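PDB 5B89: cysteine desulfurase from Thermococcus onnurineus, which probably uses pyridoxal 5'-phosphate to remove sulfur from L-cysteine, handing it to a sulfur carrier and leaving L-alanine. Local coordinates for residues H80-S85 against G292-L297; I100-N105 against R283-T288; F207-A212 against D228-S233; I368-G373 against V390-H395. All blocks are in the same frame, centred on the assembly; numbering follows the deposited sequence.

Interaction 1 of 4, residues H80-S85 against G292-L297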
# COMPACT_ATOMS: atom_id res chain seq x y z
N HIS B 80 5.77 -4.16 18.30
CA HIS B 80 7.26 -4.09 18.48
C HIS B 80 7.96 -4.33 17.21
O HIS B 80 8.90 -3.56 16.88
CB HIS B 80 7.67 -5.12 19.51
CG HIS B 80 9.13 -5.54 19.52
ND1 HIS B 80 10.10 -4.75 20.10
CD2 HIS B 80 9.78 -6.62 19.01
CE1 HIS B 80 11.28 -5.32 19.93
NE2 HIS B 80 11.12 -6.46 19.28
N LYS B 81 7.59 -5.35 16.40
CA LYS B 81 8.29 -5.65 15.15
C LYS B 81 8.02 -4.53 14.11
O LYS B 81 8.94 -4.22 13.29
CB LYS B 81 7.89 -7.03 14.60
CG LYS B 81 8.43 -8.14 15.48
CD LYS B 81 9.90 -8.32 15.45
CE LYS B 81 10.38 -8.83 14.20
NZ LYS B 81 11.86 -9.09 14.14
N TYR B 82 6.87 -3.92 14.07
CA TYR B 82 6.58 -2.81 13.16
C TYR B 82 7.45 -1.58 13.50
O TYR B 82 8.07 -1.00 12.63
CB TYR B 82 5.07 -2.46 13.18
CG TYR B 82 4.63 -1.36 12.25
CD1 TYR B 82 4.83 -1.49 10.87
CD2 TYR B 82 4.06 -0.21 12.68
CE1 TYR B 82 4.41 -0.54 10.03
CE2 TYR B 82 3.66 0.78 11.78
CZ TYR B 82 3.91 0.59 10.46
OH TYR B 82 3.52 1.56 9.52
N GLU B 83 7.50 -1.23 14.78
CA GLU B 83 8.41 -0.14 15.26
C GLU B 83 9.83 -0.52 14.97
O GLU B 83 10.62 0.39 14.52
CB GLU B 83 8.18 0.06 16.74
CG GLU B 83 6.86 0.65 17.12
CD GLU B 83 6.66 0.70 18.65
OE1 GLU B 83 7.42 0.03 19.44
OE2 GLU B 83 5.66 1.31 19.03
N GLU B 84 10.28 -1.72 15.24
CA GLU B 84 11.67 -2.16 14.89
C GLU B 84 11.97 -1.88 13.38
O GLU B 84 13.07 -1.44 13.00
CB GLU B 84 11.96 -3.56 15.28
CG GLU B 84 13.28 -4.12 14.91
CD GLU B 84 13.36 -5.66 14.97
OE1 GLU B 84 12.81 -6.45 14.16
OE2 GLU B 84 14.13 -6.16 15.86
N SER B 85 11.01 -2.22 12.52
CA SER B 85 11.19 -2.12 11.09
C SER B 85 11.29 -0.63 10.75
O SER B 85 12.15 -0.33 9.91
CB SER B 85 9.91 -2.74 10.43
OG SER B 85 9.84 -4.13 10.70
N GLY B 292 3.15 -6.61 7.40
CA GLY B 292 3.97 -7.64 6.85
C GLY B 292 5.03 -7.11 5.92
O GLY B 292 6.12 -7.62 5.90
N GLY B 293 4.59 -6.13 5.14
CA GLY B 293 5.55 -5.58 4.18
C GLY B 293 6.65 -4.75 4.85
O GLY B 293 7.78 -4.83 4.41
N ALA B 294 6.33 -4.00 5.88
CA ALA B 294 7.39 -3.26 6.64
C ALA B 294 8.34 -4.23 7.26
O ALA B 294 9.58 -4.06 7.24
CB ALA B 294 6.75 -2.41 7.68
N ILE B 295 7.87 -5.36 7.80
CA ILE B 295 8.74 -6.39 8.37
C ILE B 295 9.60 -7.00 7.31
O ILE B 295 10.80 -7.25 7.51
CB ILE B 295 7.85 -7.42 9.13
CG1 ILE B 295 7.29 -6.77 10.38
CG2 ILE B 295 8.65 -8.73 9.47
CD1 ILE B 295 6.08 -7.52 11.04
N GLY B 296 9.02 -7.26 6.14
CA GLY B 296 9.81 -7.76 5.03
C GLY B 296 10.90 -6.80 4.52
O GLY B 296 12.02 -7.25 4.21
N LEU B 297 10.49 -5.56 4.50
CA LEU B 297 11.48 -4.53 4.06
C LEU B 297 12.62 -4.45 5.06
O LEU B 297 13.76 -4.38 4.61
CB LEU B 297 10.79 -3.19 3.87
CG LEU B 297 11.73 -1.98 3.56
CD1 LEU B 297 12.57 -2.27 2.38
CD2 LEU B 297 10.93 -0.72 3.41
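Ser-85 and Tyr-82 meet Ala-294 and Ile-295 in a buried helix-helix contact, where helix 73-93 packs on helix 291-307 beside strand 100-103, an edge strand of the large sheet. The two short segments pass with their axes 8.6 Å apart and run 49° from parallel. No hydrogen bond links them, and small residues, Ser-85 and Ala-294, face each other at the close approach. Ser-85 CB sits 3.5 Å from Ala-294 O, while its OG comes to 3.4 Å from Ile-295 CA and lies alongside the start of the isoleucine chain. With OG turned beside its backbone N (chi1 -67°), Ser-85 donates to Lys-81 O at 2.7 Å. That carbonyl also accepts the helical bond from Ser-85 N, the two donors arriving from opposite faces of its plane, so the buried hydroxyl has a partner although it makes no bond across the interface. On one flank the Tyr-82 ring presents an edge, CD1 and CE1, to the methyl of Ala-294, with CE1 3.8 Å from CB. On the other, Ile-295 extends CD1 to Lys-81 CB, 4.0 Å away, while the bent lysine chain folds back to a salt bridge from NZ to Glu-84 OE1. Tyr-63 touches both Lys-81 and Ile-295, Pro-289 lies against Tyr-82, and Gly-292 N bonds to Thr-242 OG1 of the second subunit. The Tyr-82 hydroxyl reaches past the contact to a hydrogen bond with Glu-285 and touches Phe-102 of strand 100-103, whose ring also packs on Ala-294.

Interaction 2 of 4, residues I100-N105 against R283-T288. With PLP (pyridoxal-5'-phosphate), chain D; PLP (pyridoxal-5'-phosphate), chain G.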
# COMPACT_ATOMS: atom_id res chain seq x y z
N ILE B 100 10.17 8.76 9.25
CA ILE B 100 9.86 7.67 8.28
C ILE B 100 8.38 7.37 8.21
O ILE B 100 7.80 7.07 9.28
CB ILE B 100 10.63 6.42 8.58
CG1 ILE B 100 12.18 6.63 8.58
CG2 ILE B 100 10.21 5.25 7.72
CD1 ILE B 100 12.64 7.11 7.25
N VAL B 101 7.79 7.51 7.02
CA VAL B 101 6.37 7.16 6.79
C VAL B 101 6.35 5.99 5.81
O VAL B 101 7.01 6.01 4.76
CB VAL B 101 5.63 8.34 6.22
CG1 VAL B 101 4.16 8.09 5.78
CG2 VAL B 101 5.62 9.55 7.21
N PHE B 102 5.54 4.97 6.08
CA PHE B 102 5.34 3.90 5.13
C PHE B 102 4.18 4.20 4.21
O PHE B 102 3.10 4.63 4.60
CB PHE B 102 5.14 2.57 5.86
CG PHE B 102 6.36 2.07 6.56
CD1 PHE B 102 7.47 1.72 5.80
CD2 PHE B 102 6.44 1.88 7.94
CE1 PHE B 102 8.62 1.25 6.40
CE2 PHE B 102 7.59 1.37 8.52
CZ PHE B 102 8.65 1.00 7.78
N THR B 103 4.43 3.90 2.95
CA THR B 103 3.51 4.05 1.84
C THR B 103 3.46 2.75 1.04
O THR B 103 4.01 1.79 1.45
CB THR B 103 3.99 5.17 0.88
OG1 THR B 103 5.22 4.78 0.31
CG2 THR B 103 4.20 6.44 1.65
N LYS B 104 2.80 2.76 -0.11
CA LYS B 104 2.76 1.53 -0.90
C LYS B 104 3.91 1.37 -1.89
O LYS B 104 4.23 0.32 -2.27
CB LYS B 104 1.41 1.31 -1.62
CG LYS B 104 1.30 1.88 -2.97
CD LYS B 104 0.07 1.35 -3.71
CE LYS B 104 -1.13 2.00 -3.08
NZ LYS B 104 -1.03 3.51 -3.12
N ASN B 105 4.49 2.49 -2.26
CA ASN B 105 5.57 2.54 -3.23
C ASN B 105 6.10 3.97 -3.37
O ASN B 105 5.59 4.85 -2.80
CB ASN B 105 5.12 2.00 -4.62
CG ASN B 105 3.90 2.72 -5.18
OD1 ASN B 105 3.67 3.84 -4.95
ND2 ASN B 105 3.10 1.98 -5.90
N ARG B 283 0.74 10.47 12.38
CA ARG B 283 -0.05 11.50 11.76
C ARG B 283 -0.26 11.25 10.26
O ARG B 283 -1.22 11.72 9.69
CB ARG B 283 0.65 12.90 11.95
CG ARG B 283 -0.07 14.07 11.41
CD ARG B 283 0.69 15.41 11.52
NE ARG B 283 0.88 15.75 12.89
CZ ARG B 283 1.64 16.79 13.26
NH1 ARG B 283 2.30 17.50 12.34
NH2 ARG B 283 1.77 17.10 14.55
N PHE B 284 0.74 10.59 9.65
CA PHE B 284 0.79 10.42 8.18
C PHE B 284 0.30 9.08 7.70
O PHE B 284 0.25 8.90 6.47
CB PHE B 284 2.23 10.77 7.73
CG PHE B 284 2.65 12.15 8.12
CD1 PHE B 284 1.95 13.20 7.71
CD2 PHE B 284 3.74 12.36 8.89
CE1 PHE B 284 2.32 14.49 8.10
CE2 PHE B 284 4.16 13.67 9.23
CZ PHE B 284 3.42 14.70 8.85
N GLU B 285 0.02 8.14 8.61
CA GLU B 285 -0.25 6.78 8.25
C GLU B 285 -1.73 6.43 8.54
O GLU B 285 -2.04 6.07 9.67
CB GLU B 285 0.67 5.83 8.97
CG GLU B 285 2.11 5.99 8.57
CD GLU B 285 3.04 4.95 9.16
OE1 GLU B 285 2.76 4.16 10.16
OE2 GLU B 285 4.19 4.87 8.64
N ALA B 286 -2.55 6.52 7.51
CA ALA B 286 -3.98 6.32 7.69
C ALA B 286 -4.34 4.84 7.52
O ALA B 286 -3.93 4.24 6.53
CB ALA B 286 -4.71 7.16 6.69
N GLY B 287 -4.97 4.28 8.52
CA GLY B 287 -5.46 2.90 8.45
C GLY B 287 -4.41 1.91 8.75
O GLY B 287 -3.20 2.25 8.99
N THR B 288 -4.73 0.66 8.77
CA THR B 288 -3.81 -0.37 9.06
C THR B 288 -2.65 -0.38 8.09
O THR B 288 -2.83 -0.49 6.90
CB THR B 288 -4.49 -1.76 8.96
OG1 THR B 288 -5.63 -1.77 9.87
CG2 THR B 288 -3.61 -2.92 9.24
N1 PLP D . -14.00 1.13 8.53
C2 PLP D . -14.39 0.12 9.28
C2A PLP D . -15.89 -0.10 9.48
C3 PLP D . -13.40 -0.78 9.91
O3 PLP D . -13.74 -1.84 10.66
C4 PLP D . -12.00 -0.51 9.56
C4A PLP D . -10.85 -1.35 10.10
C5 PLP D . -11.75 0.63 8.68
C6 PLP D . -12.73 1.40 8.16
C5A PLP D . -10.30 0.90 8.32
O4P PLP D . -9.70 -0.37 7.80
P PLP D . -8.13 -0.27 7.51
O1P PLP D . -7.52 -0.10 8.90
O2P PLP D . -7.90 0.92 6.76
O3P PLP D . -7.77 -1.55 6.95
N1 PLP G . 11.24 6.50 -9.86
C2 PLP G . 12.27 5.77 -10.37
C2A PLP G . 13.60 6.43 -10.70
C3 PLP G . 12.03 4.41 -10.61
O3 PLP G . 13.03 3.64 -11.10
C4 PLP G . 10.79 3.83 -10.25
C4A PLP G . 10.56 2.31 -10.59
C5 PLP G . 9.80 4.66 -9.65
C6 PLP G . 10.02 6.01 -9.48
C5A PLP G . 8.45 4.05 -9.31
O4P PLP G . 8.63 3.09 -8.23
P PLP G . 7.31 2.35 -7.87
O1P PLP G . 7.73 1.39 -6.86
O2P PLP G . 6.86 1.67 -9.16
O3P PLP G . 6.33 3.34 -7.44
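Phe-284 sets its CB into the fork of Val-101, 3.6 Å from CG2 and slightly farther from CG1, the two side chains crossing at about a right angle. Its ring then leads away from strand 100-103, carries Arg-283 CB over the centre of one face, and meets Phe-257 edge-to-face. Glu-285 follows and makes the polar link. Its chain, extended beyond CG, slides past Val-101 and runs beside Phe-102 to bring OE2 to Phe-102 N at 2.9 Å. The bond is almost straight, 178° at the hydrogen, and uses the anti side of the carboxylate, 23° out of its plane. Arg-86 holds the same oxygen in a salt bridge, and OE1 is taken by Tyr-82, so both oxygens of this buried carboxylate have partners. Strand 100-103 is one of the two edge strands of the seven-stranded sheet within this chain of a fold-type I enzyme, and the peptide 283-288 passes from beside it into the active site of the second subunit. Ala-286 O accepts from Asn-105 ND2 of that subunit. Gly-287 brings its CA to 3.6 Å from O2P of the cofactor bound there. Thr-288 then grips the phosphate twice: its N donates to O1P at 2.9 Å and its OG1 to the same oxygen at 2.7 Å. At the end of the other segment, Asn-105 CB lies 3.3 Å from O3P of this chain's own cofactor.

Interaction 3 of 4, residues F207-A212 against D228-S233. With PLP (pyridoxal-5'-phosphate), chain G.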
# COMPACT_ATOMS: atom_id res chain seq x y z
N PHE B 207 14.06 20.43 -1.16
CA PHE B 207 14.74 19.39 -1.98
C PHE B 207 14.07 17.98 -1.79
O PHE B 207 14.12 17.49 -0.68
CB PHE B 207 16.20 19.40 -1.61
CG PHE B 207 17.09 18.65 -2.63
CD1 PHE B 207 17.05 18.96 -3.98
CD2 PHE B 207 17.93 17.65 -2.16
CE1 PHE B 207 17.90 18.26 -4.86
CE2 PHE B 207 18.74 16.95 -3.01
CZ PHE B 207 18.76 17.27 -4.35
N VAL B 208 13.58 17.51 -2.87
CA VAL B 208 12.90 16.20 -2.94
C VAL B 208 13.73 15.24 -3.78
O VAL B 208 14.06 15.56 -4.93
CB VAL B 208 11.56 16.38 -3.53
CG1 VAL B 208 10.75 15.05 -3.60
CG2 VAL B 208 10.68 17.42 -2.84
N VAL B 209 13.99 14.07 -3.21
CA VAL B 209 14.87 13.08 -3.89
C VAL B 209 14.00 11.79 -4.18
O VAL B 209 13.47 11.18 -3.24
CB VAL B 209 16.09 12.70 -3.11
CG1 VAL B 209 16.95 11.69 -3.82
CG2 VAL B 209 16.93 13.95 -2.80
N ASP B 210 13.96 11.40 -5.44
CA ASP B 210 13.40 10.10 -5.86
C ASP B 210 14.55 9.12 -5.85
O ASP B 210 15.40 9.10 -6.79
CB ASP B 210 12.74 10.20 -7.25
CG ASP B 210 12.31 8.85 -7.88
OD1 ASP B 210 12.61 7.83 -7.22
OD2 ASP B 210 11.84 8.87 -9.06
N ALA B 211 14.66 8.28 -4.80
CA ALA B 211 15.71 7.32 -4.59
C ALA B 211 15.23 5.90 -4.98
O ALA B 211 15.85 4.92 -4.50
CB ALA B 211 16.24 7.41 -3.19
N ALA B 212 14.25 5.79 -5.82
CA ALA B 212 13.69 4.45 -6.11
C ALA B 212 14.75 3.60 -6.74
O ALA B 212 14.71 2.38 -6.51
CB ALA B 212 12.49 4.57 -6.98
N ASP B 228 15.11 17.08 2.02
CA ASP B 228 13.95 17.44 2.81
C ASP B 228 12.85 16.34 2.74
O ASP B 228 12.17 16.08 3.73
CB ASP B 228 13.38 18.76 2.38
CG ASP B 228 14.42 19.93 2.64
OD1 ASP B 228 14.99 19.97 3.72
OD2 ASP B 228 14.53 20.69 1.66
N PHE B 229 12.70 15.75 1.56
CA PHE B 229 11.79 14.59 1.35
C PHE B 229 12.57 13.65 0.52
O PHE B 229 13.32 14.02 -0.40
CB PHE B 229 10.54 15.02 0.66
CG PHE B 229 9.72 15.99 1.46
CD1 PHE B 229 9.99 17.32 1.41
CD2 PHE B 229 8.64 15.56 2.21
CE1 PHE B 229 9.21 18.20 2.17
CE2 PHE B 229 7.88 16.43 3.00
CZ PHE B 229 8.17 17.73 2.94
N LEU B 230 12.32 12.35 0.78
CA LEU B 230 13.00 11.28 0.01
C LEU B 230 12.10 10.08 -0.09
O LEU B 230 11.46 9.77 0.91
CB LEU B 230 14.33 10.94 0.55
CG LEU B 230 15.17 9.91 -0.22
CD1 LEU B 230 16.61 10.20 -0.11
CD2 LEU B 230 14.89 8.53 0.31
N ALA B 231 12.02 9.50 -1.28
CA ALA B 231 11.07 8.34 -1.50
C ALA B 231 11.87 7.18 -2.05
O ALA B 231 12.80 7.35 -2.83
CB ALA B 231 10.04 8.76 -2.54
N PHE B 232 11.56 5.97 -1.61
CA PHE B 232 12.05 4.75 -2.24
C PHE B 232 11.06 3.62 -2.12
O PHE B 232 10.08 3.75 -1.41
CB PHE B 232 13.42 4.37 -1.79
CG PHE B 232 13.56 3.87 -0.40
CD1 PHE B 232 13.49 2.50 -0.17
CD2 PHE B 232 13.85 4.69 0.67
CE1 PHE B 232 13.72 1.97 1.04
CE2 PHE B 232 14.10 4.15 1.90
CZ PHE B 232 13.99 2.76 2.11
N SER B 233 11.30 2.55 -2.89
CA SER B 233 10.40 1.35 -2.94
C SER B 233 11.07 0.15 -2.38
O SER B 233 12.21 -0.16 -2.80
CB SER B 233 9.99 0.99 -4.39
OG SER B 233 9.15 2.08 -4.93
N1 PLP G . 11.24 6.50 -9.86
C2 PLP G . 12.27 5.77 -10.37
C2A PLP G . 13.60 6.43 -10.70
C3 PLP G . 12.03 4.41 -10.61
O3 PLP G . 13.03 3.64 -11.10
C4 PLP G . 10.79 3.83 -10.25
C4A PLP G . 10.56 2.31 -10.59
C5 PLP G . 9.80 4.66 -9.65
C6 PLP G . 10.02 6.01 -9.48
C5A PLP G . 8.45 4.05 -9.31
O4P PLP G . 8.63 3.09 -8.23
P PLP G . 7.31 2.35 -7.87
O1P PLP G . 7.73 1.39 -6.86
O2P PLP G . 6.86 1.67 -9.16
O3P PLP G . 6.33 3.34 -7.44
O HOH W 1 13.83 1.74 -3.93
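Leu-230 spreads its two methyls over neighbours in 207-212, CD1 3.9 Å from Val-209 CB and CD2 equally close to Ala-211 CB. Strands 206-210 and 229-233 run parallel in the middle of the mixed seven-stranded sheet of the fold-type I PLP enzymes. Backbone bonds alternate along them, from Val-209 N to Phe-229 O, then Ala-231 N to Val-209 O, then Ala-211 N to Ala-231 O. At the start of strand 229-233 Asp-228 acts by side chain as well as backbone: OD2 accepts from Phe-207 N at 2.9 Å on its anti side, 17° out of the carboxylate plane, while OD1 forms a salt bridge with Arg-250. On the face shared by Val-208, Phe-229 and Ala-231, helix 106-117 packs, and here Asp-210 turns to the cofactor. Its CG stands anti to the backbone N (chi1 171°), which carries OD2 to 2.6 Å from the pyridine N1. An Asx turn holds the carboxylate, OD1 accepting from Ala-212 N at 3.0 Å. Ala-212 CB lies against the ring, 3.6 Å from C2. Beyond the last direct backbone bond a water joins the two segments, accepting from Ser-233 N at 2.9 Å and donating to Ala-212 O at 2.8 Å.

Interaction 4 of 4, residues I368-G373 against V390-H395. With ALA (alanine), chain H.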
# COMPACT_ATOMS: atom_id res chain seq x y z
N ILE B 368 16.82 -15.27 -20.54
CA ILE B 368 17.39 -14.03 -20.03
C ILE B 368 16.24 -12.99 -20.03
O ILE B 368 15.57 -12.73 -20.98
CB ILE B 368 18.50 -13.52 -20.96
CG1 ILE B 368 19.64 -14.56 -21.07
CG2 ILE B 368 18.99 -12.15 -20.46
CD1 ILE B 368 20.61 -14.26 -22.22
N MET B 369 16.04 -12.41 -18.82
CA MET B 369 14.93 -11.52 -18.51
C MET B 369 15.42 -10.09 -18.55
O MET B 369 16.22 -9.69 -17.72
CB MET B 369 14.38 -11.85 -17.11
CG MET B 369 14.08 -13.28 -16.69
SD MET B 369 12.73 -14.18 -17.53
CE MET B 369 13.59 -15.09 -18.86
N VAL B 370 14.92 -9.43 -19.58
CA VAL B 370 15.15 -8.00 -19.72
C VAL B 370 13.84 -7.29 -19.96
O VAL B 370 12.83 -7.87 -20.29
CB VAL B 370 16.16 -7.67 -20.86
CG1 VAL B 370 17.54 -8.18 -20.60
CG2 VAL B 370 15.65 -8.06 -22.23
N ARG B 371 13.86 -5.94 -19.80
CA ARG B 371 12.64 -5.16 -20.09
C ARG B 371 12.86 -4.33 -21.35
O ARG B 371 13.96 -4.04 -21.76
CB ARG B 371 12.25 -4.31 -18.87
CG ARG B 371 10.74 -4.01 -18.93
CD ARG B 371 10.04 -3.81 -17.61
NE ARG B 371 9.75 -4.98 -16.80
CZ ARG B 371 8.56 -5.54 -16.57
NH1 ARG B 371 7.45 -5.14 -17.18
NH2 ARG B 371 8.50 -6.51 -15.71
N SER B 372 11.76 -4.09 -22.02
CA SER B 372 11.77 -3.32 -23.24
C SER B 372 10.66 -2.28 -23.22
O SER B 372 9.67 -2.47 -22.58
CB SER B 372 11.64 -4.27 -24.46
OG SER B 372 10.51 -5.13 -24.29
N GLY B 373 10.89 -1.21 -23.96
CA GLY B 373 9.92 -0.15 -24.06
C GLY B 373 10.41 1.19 -23.59
O GLY B 373 11.52 1.42 -23.57
N VAL B 390 15.99 -1.53 -24.96
CA VAL B 390 16.09 -2.80 -24.30
C VAL B 390 16.90 -2.44 -23.05
O VAL B 390 17.79 -1.66 -23.13
CB VAL B 390 16.84 -3.88 -25.10
CG1 VAL B 390 16.62 -5.21 -24.41
CG2 VAL B 390 16.26 -3.95 -26.50
N ARG B 391 16.54 -3.01 -21.92
CA ARG B 391 17.22 -2.64 -20.66
C ARG B 391 17.57 -3.86 -19.85
O ARG B 391 16.70 -4.60 -19.42
CB ARG B 391 16.35 -1.68 -19.79
CG ARG B 391 17.01 -1.11 -18.55
CD ARG B 391 15.95 -0.36 -17.75
NE ARG B 391 14.99 -1.27 -17.13
CZ ARG B 391 13.88 -0.93 -16.56
NH1 ARG B 391 13.55 0.35 -16.50
NH2 ARG B 391 13.02 -1.81 -16.02
N ALA B 392 18.86 -4.01 -19.62
CA ALA B 392 19.39 -5.04 -18.75
C ALA B 392 19.82 -4.31 -17.47
O ALA B 392 20.48 -3.35 -17.54
CB ALA B 392 20.56 -5.74 -19.37
N SER B 393 19.40 -4.78 -16.33
CA SER B 393 19.70 -4.14 -15.07
C SER B 393 20.01 -5.21 -14.05
O SER B 393 19.46 -6.27 -14.05
CB SER B 393 18.55 -3.26 -14.63
OG SER B 393 17.40 -3.98 -14.59
N PHE B 394 20.92 -4.85 -13.18
CA PHE B 394 21.53 -5.75 -12.25
C PHE B 394 21.39 -5.54 -10.76
O PHE B 394 21.02 -4.51 -10.32
CB PHE B 394 23.05 -5.69 -12.53
CG PHE B 394 23.45 -5.83 -13.98
CD1 PHE B 394 23.21 -6.97 -14.69
CD2 PHE B 394 24.15 -4.81 -14.61
CE1 PHE B 394 23.60 -7.08 -16.01
CE2 PHE B 394 24.53 -4.91 -15.91
CZ PHE B 394 24.26 -6.05 -16.61
N HIS B 395 21.75 -6.60 -10.04
CA HIS B 395 21.89 -6.59 -8.61
C HIS B 395 23.13 -7.45 -8.26
O HIS B 395 23.71 -8.03 -9.09
CB HIS B 395 20.64 -6.98 -7.79
CG HIS B 395 20.55 -6.25 -6.49
ND1 HIS B 395 19.38 -5.84 -5.90
CD2 HIS B 395 21.54 -5.85 -5.68
CE1 HIS B 395 19.67 -5.17 -4.80
NE2 HIS B 395 20.97 -5.15 -4.66
N ALA H . 10.92 2.08 -12.06
CA ALA H . 10.67 0.69 -12.69
C ALA H . 10.89 0.52 -14.21
O ALA H . 11.60 1.40 -14.75
CB ALA H . 9.31 0.04 -12.39
OXT ALA H . 10.50 -0.47 -14.93
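Arg-371 and Arg-391 form an antiparallel hydrogen-bonded pair, each N donating to the other's O, in short strands whose directions lie 150° apart; Ser-372 and Val-390 make the next, non-hydrogen-bonded pair. The bond from Arg-391 N is the shorter, 2.8 Å to Arg-371 O. Val-370 packs against the second strand: CG2 meets Val-390 CG1 at 3.7 Å, CG1 approaches the methyl of Ala-392, and CB rests on Arg-391 O. The two arginines leave side by side from the face opposite Ser-372 and Val-390. Arg-391 runs out with CG anti to the backbone N (chi1 -173°) and bends at chi3 (71°), which presents both terminal nitrogens to the bound alanine. NH1 donates to the alanine O at 2.8 Å, in the guanidinium plane, and NH2 to OXT at 3.1 Å. The two bonds grip the ligand's carboxylate; Asn-185 O accepts a further bond from NH1, and Asn-185 ND2 bonds the alanine itself. Arg-371 passes its CB and CD by Arg-391 NH2 but turns its own guanidinium to a salt bridge with Asp-41 and to Val-67 O of the second subunit. Strand 368-373 lies between strands 38-39 and 389-393, and strand 346-349 flanks the latter; helix 356-365 packs on the face of Ser-372 and Val-390 and also touches Val-370.

Overall arrangement
From the N terminus, helix 73-93 opens interaction 1, and strand 100-103 soon opens interaction 2. Residues 207-212 and 228-233 close the short loop of interaction 3 before either is complete; 283-288 then closes interaction 2 and 292-297 interaction 1, giving three loops one within another. Interaction 4 follows in series and closes its own short loop near the C terminus. Interactions 1 and 2 touch, Phe-102 CE1 also meeting Leu-297 CD2, so the helical pair is joined to the edge of the large sheet. Interactions 2 and 3 both reach that sheet and both touch this chain's cofactor. Interaction 4, in the small sheet, stands about 24 Å from interaction 3, centre to centre.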